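Side-chain contacts in putative cell filamentation protein (Bartonella quintana, PDB 4N67), which probably acts as a Fic-domain effector that transfers AMP from ATP onto target proteins, and binds ADP in its nucleotide pocket: residues A[106-110]-A[111-115]; A[63-66]-A[67-71]. The protein carries 2 engineered substitutions. One frame throughout, in Å; residues are numbered along the deposited sequence.

Contact 1: residues A[106-110]-A[111-115]; sequences PFAVG and SQIQR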
loop_
_atom_site.group_PDB
_atom_site.type_symbol
_atom_site.label_atom_id
_atom_site.label_comp_id
_atom_site.label_asym_id
_atom_site.label_seq_id
_atom_site.Cartn_x
_atom_site.Cartn_y
_atom_site.Cartn_z
ATOM N N PRO A 106 0.531 -15.959 6.054
ATOM C CA PRO A 106 1.041 -14.696 6.533
ATOM C C PRO A 106 1.557 -13.797 5.401
ATOM O O PRO A 106 1.723 -14.236 4.256
ATOM C CB PRO A 106 2.208 -15.127 7.423
ATOM C CG PRO A 106 2.754 -16.323 6.728
ATOM C CD PRO A 106 1.536 -17.038 6.197
ATOM N N PHE A 107 1.808 -12.550 5.760
ATOM C CA PHE A 107 2.537 -11.623 4.887
ATOM C C PHE A 107 4.022 -11.979 4.886
ATOM O O PHE A 107 4.481 -12.846 5.640
ATOM C CB PHE A 107 2.333 -10.184 5.388
ATOM C CG PHE A 107 0.892 -9.721 5.347
ATOM C CD1 PHE A 107 0.221 -9.613 4.143
ATOM C CD2 PHE A 107 0.222 -9.377 6.507
ATOM C CE1 PHE A 107 -1.093 -9.188 4.088
ATOM C CE2 PHE A 107 -1.088 -8.935 6.451
ATOM C CZ PHE A 107 -1.744 -8.838 5.248
ATOM N N ALA A 108 4.779 -11.279 4.051
ATOM C CA ALA A 108 6.241 -11.411 4.009
ATOM C C ALA A 108 6.819 -11.239 5.403
ATOM O O ALA A 108 6.387 -10.383 6.177
ATOM C CB ALA A 108 6.821 -10.362 3.055
ATOM N N VAL A 109 7.795 -12.094 5.721
ATOM C CA VAL A 109 8.465 -12.059 7.003
ATOM C C VAL A 109 9.875 -11.500 6.883
ATOM O O VAL A 109 10.638 -11.973 6.051
ATOM C CB VAL A 109 8.547 -13.478 7.575
ATOM C CG1 VAL A 109 9.207 -13.472 8.921
ATOM C CG2 VAL A 109 7.162 -14.082 7.650
ATOM N N GLY A 110 10.165 -10.503 7.709
ATOM C CA GLY A 110 11.517 -9.918 7.857
ATOM C C GLY A 110 12.093 -9.474 6.536
ATOM O O GLY A 110 11.500 -8.656 5.863
ATOM N N SER A 111 13.255 -10.005 6.179
ATOM C CA SER A 111 13.930 -9.614 4.916
ATOM C C SER A 111 13.211 -10.033 3.609
ATOM O O SER A 111 13.550 -9.556 2.505
ATOM C CB SER A 111 15.370 -10.085 4.923
ATOM O OG SER A 111 15.449 -11.494 4.815
ATOM N N GLN A 112 12.193 -10.905 3.702
ATOM C CA GLN A 112 11.334 -11.153 2.550
ATOM C C GLN A 112 10.709 -9.852 2.039
ATOM O O GLN A 112 10.385 -9.738 0.860
ATOM C CB GLN A 112 10.205 -12.110 2.898
ATOM C CG GLN A 112 10.720 -13.502 3.127
ATOM C CD GLN A 112 9.644 -14.476 3.537
ATOM O OE1 GLN A 112 8.497 -14.097 3.802
ATOM N NE2 GLN A 112 10.013 -15.761 3.600
ATOM N N ILE A 113 10.486 -8.903 2.937
ATOM C CA ILE A 113 9.837 -7.643 2.554
ATOM C C ILE A 113 10.732 -6.961 1.538
ATOM O O ILE A 113 10.269 -6.577 0.486
ATOM C CB ILE A 113 9.596 -6.719 3.759
ATOM C CG1 ILE A 113 8.582 -7.347 4.738
ATOM C CG2 ILE A 113 9.144 -5.340 3.302
ATOM C CD1 ILE A 113 8.442 -6.558 6.036
ATOM N N GLN A 114 12.007 -6.815 1.864
ATOM C CA GLN A 114 12.937 -6.140 0.931
ATOM C C GLN A 114 13.122 -6.927 -0.361
ATOM O O GLN A 114 13.153 -6.338 -1.463
ATOM C CB GLN A 114 14.299 -5.931 1.584
ATOM C CG GLN A 114 14.308 -5.016 2.806
ATOM C CD GLN A 114 13.555 -3.711 2.616
ATOM O OE1 GLN A 114 13.647 -3.039 1.571
ATOM N NE2 GLN A 114 12.804 -3.337 3.633
ATOM N N ARG A 115 13.236 -8.245 -0.234
ATOM C CA ARG A 115 13.441 -9.108 -1.396
ATOM C C ARG A 115 12.250 -9.044 -2.349
ATOM O O ARG A 115 12.419 -8.974 -3.569
ATOM C CB ARG A 115 13.729 -10.576 -0.973
ATOM C CG ARG A 115 15.151 -10.843 -0.497
ATOM C CD ARG A 115 15.383 -12.308 -0.082
ATOM N NE ARG A 115 15.272 -12.435 1.375
ATOM C CZ ARG A 115 14.503 -13.289 2.050
ATOM N NH1 ARG A 115 14.494 -13.234 3.374
ATOM N NH2 ARG A 115 13.748 -14.181 1.436
HETATM O O HOH W 1 5.963 -15.192 4.441
#
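Gln112 and Val109 grip each other twice, once through a side chain and once through the backbone. The amide oxygen does the side-chain work: Val109 N donates to Gln112 OE1 at 2.9 Å, with a nearly straight N-H...O angle of 177°. The donor comes from above the carbonyl plane, 41° out of it. With CG lying opposite the carbonyl carbon (chi1 -70°) and the chain extended beyond it, the glutamine runs back alongside Val109, and its terminal oxygen falls beside the peptide N-H. A water donates to the same OE1 at 2.8 Å and also to Phe107 O, so that the oxygen serves two donors and ties in the preceding residues.

Two backbone bonds follow in sequence. Gln112 N returns to Val109 O at 3.0 Å and closes the turn; one residue on, Ile113 N reaches Gly110 O at 3.1 Å and carries the pattern into the start of the helix. Gly110 takes the second position of the type II' turn, where positive phi suits a residue without a side chain; a CB there would crowd Ser111 N.

Apolar contact covers the inner side. Ala108 CB meets Gln112 CB at 3.8 Å and Ile113 CG1 at 3.9 Å, and the small methyl fits closely against the first helical residues. Ile113 itself leans on Arg81 and Pro154. Phe107 turns the other way, stacking with His153 and touching ADP.

A type II' beta turn from Val109 to Gln112 thus leads the loop into helix 112-126, its two end residues joined by the backbone bond and by the glutamine amide. In this Fic domain the turn begins two residues after Phe107, which belongs to the ADP pocket.

Contact 2: residues A[63-66]-A[67-71]; sequences RTIH and WCLFH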
loop_
_atom_site.group_PDB
_atom_site.type_symbol
_atom_site.label_atom_id
_atom_site.label_comp_id
_atom_site.label_asym_id
_atom_site.label_seq_id
_atom_site.Cartn_x
_atom_site.Cartn_y
_atom_site.Cartn_z
ATOM N N ARG A 63 7.831 3.968 -0.165
ATOM C CA ARG A 63 8.106 4.583 1.124
ATOM C C ARG A 63 7.732 6.073 1.160
ATOM O O ARG A 63 7.190 6.576 2.142
ATOM C CB ARG A 63 9.572 4.383 1.489
ATOM C CG ARG A 63 9.924 2.940 1.840
ATOM C CD ARG A 63 11.395 2.810 2.238
ATOM N NE ARG A 63 11.677 1.511 2.829
ATOM C CZ ARG A 63 12.110 0.430 2.189
ATOM N NH1 ARG A 63 12.408 0.450 0.898
ATOM N NH2 ARG A 63 12.321 -0.685 2.888
ATOM N N THR A 64 8.009 6.769 0.076
ATOM C CA THR A 64 7.617 8.174 -0.036
ATOM C C THR A 64 6.104 8.355 0.055
ATOM O O THR A 64 5.625 9.244 0.759
ATOM C CB THR A 64 8.152 8.792 -1.318
ATOM O OG1 THR A 64 9.570 8.958 -1.175
ATOM C CG2 THR A 64 7.539 10.121 -1.593
ATOM N N ILE A 65 5.335 7.525 -0.642
ATOM C CA ILE A 65 3.901 7.591 -0.515
ATOM C C ILE A 65 3.448 7.395 0.917
ATOM O O ILE A 65 2.650 8.180 1.447
ATOM C CB ILE A 65 3.195 6.559 -1.424
ATOM C CG1 ILE A 65 3.477 6.866 -2.903
ATOM C CG2 ILE A 65 1.707 6.523 -1.159
ATOM C CD1 ILE A 65 3.058 5.745 -3.818
ATOM N N HIS A 66 3.967 6.358 1.574
ATOM C CA HIS A 66 3.566 6.085 2.952
ATOM C C HIS A 66 3.927 7.288 3.823
ATOM O O HIS A 66 3.165 7.709 4.683
ATOM C CB HIS A 66 4.242 4.842 3.487
ATOM C CG HIS A 66 3.692 4.378 4.782
ATOM N ND1 HIS A 66 4.202 4.773 6.007
ATOM C CD2 HIS A 66 2.673 3.534 5.053
ATOM C CE1 HIS A 66 3.513 4.183 6.968
ATOM N NE2 HIS A 66 2.577 3.439 6.417
ATOM N N TRP A 67 5.106 7.854 3.603
ATOM C CA TRP A 67 5.538 9.021 4.383
ATOM C C TRP A 67 4.550 10.192 4.149
ATOM O O TRP A 67 4.098 10.839 5.086
ATOM C CB TRP A 67 6.954 9.447 4.024
ATOM C CG TRP A 67 7.407 10.584 4.878
ATOM C CD1 TRP A 67 7.958 10.477 6.124
ATOM C CD2 TRP A 67 7.309 11.965 4.578
ATOM N NE1 TRP A 67 8.221 11.764 6.613
ATOM C CE2 TRP A 67 7.827 12.676 5.684
ATOM C CE3 TRP A 67 6.816 12.681 3.483
ATOM C CZ2 TRP A 67 7.877 14.079 5.731
ATOM C CZ3 TRP A 67 6.857 14.134 3.547
ATOM C CH2 TRP A 67 7.388 14.775 4.656
ATOM N N CYS A 68 4.207 10.476 2.899
ATOM C CA CYS A 68 3.310 11.603 2.618
ATOM C C CYS A 68 1.963 11.373 3.288
ATOM O O CYS A 68 1.409 12.275 3.929
ATOM C CB CYS A 68 3.162 11.803 1.115
ATOM S SG CYS A 68 4.656 12.414 0.298
ATOM N N LEU A 69 1.440 10.165 3.165
ATOM C CA LEU A 69 0.110 9.890 3.726
ATOM C C LEU A 69 0.103 9.883 5.250
ATOM O O LEU A 69 -0.893 10.299 5.848
ATOM C CB LEU A 69 -0.475 8.551 3.202
ATOM C CG LEU A 69 -0.688 8.466 1.695
ATOM C CD1 LEU A 69 -1.235 7.099 1.312
ATOM C CD2 LEU A 69 -1.577 9.571 1.141
ATOM N N PHE A 70 1.188 9.446 5.886
ATOM C CA PHE A 70 1.166 9.147 7.298
ATOM C C PHE A 70 2.082 9.963 8.189
ATOM O O PHE A 70 2.011 9.811 9.414
ATOM C CB PHE A 70 1.420 7.659 7.554
ATOM C CG PHE A 70 0.301 6.782 7.114
ATOM C CD1 PHE A 70 -0.766 6.579 7.953
ATOM C CD2 PHE A 70 0.292 6.189 5.855
ATOM C CE1 PHE A 70 -1.835 5.784 7.560
ATOM C CE2 PHE A 70 -0.785 5.412 5.461
ATOM C CZ PHE A 70 -1.854 5.235 6.305
ATOM N N HIS A 71 2.926 10.822 7.650
ATOM C CA HIS A 71 3.904 11.480 8.512
ATOM C C HIS A 71 3.323 12.395 9.575
ATOM O O HIS A 71 3.961 12.598 10.594
ATOM C CB HIS A 71 5.013 12.187 7.758
ATOM C CG HIS A 71 4.634 13.504 7.230
ATOM N ND1 HIS A 71 3.942 13.697 6.053
ATOM C CD2 HIS A 71 4.914 14.742 7.711
ATOM C CE1 HIS A 71 3.786 14.993 5.848
ATOM N NE2 HIS A 71 4.374 15.641 6.833
#
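The last turns of helix 59-70 in the Fic domain carry an aromatic pair one turn apart, His66 and Phe70. Their rings form an offset stack with centroids 4.6 Å apart and planes at 25°. Phe70 CD2 lies over one face of the imidazole, toward its rim, 3.6 Å from His66 NE2. Because CG of His66 is anti to its backbone N (chi1 -169°), the ring swings along the helix to meet Phe70. At the edge of the Phe70 ring, near its plane, sits His66 O, which also accepts from Phe70 N at 2.9 Å. On another side of the helix, Ile65 and Leu69 lie side by side, CG2 to CD1 3.9 Å, as branched aliphatics suited to a buried surface; helix 30-48 covers both. At the end, His71 N and His71 ND1 reach Trp67 O from opposite faces of its plane, while Trp67 CH2 sits over the centre of the His71 imidazole.

Both imidazole nitrogens of His66 are engaged, ND1 with Gly78 N and NE2 with Lys157 O, a pattern consistent with a proton on NE2. Stacking thus uses the ring's face, while its two nitrogens tie the helix to Gly78 and, through Lys157, to the Fic-motif loop.

Contact 2 is the more buried of the two, lying within helix 59-70 nearer the centre of the chain, with Phe70 close to magnesium and ADP. Contact 1 stands at the periphery, where a loop becomes helix 112-126 and Val109 and Ser111 are exposed. Their chemistry follows: ring stacking and aliphatic pairing dominate contact 2, whereas a side-chain amide, a water and turn bonds carry contact 1. Both border the loop of the Fic motif, through Phe107 on His153 and through His66 on Phe155. They also meet directly, since Gln114 OE1 lies 3.0 Å from Arg63 NH2, a probable hydrogen bond joining the two helices.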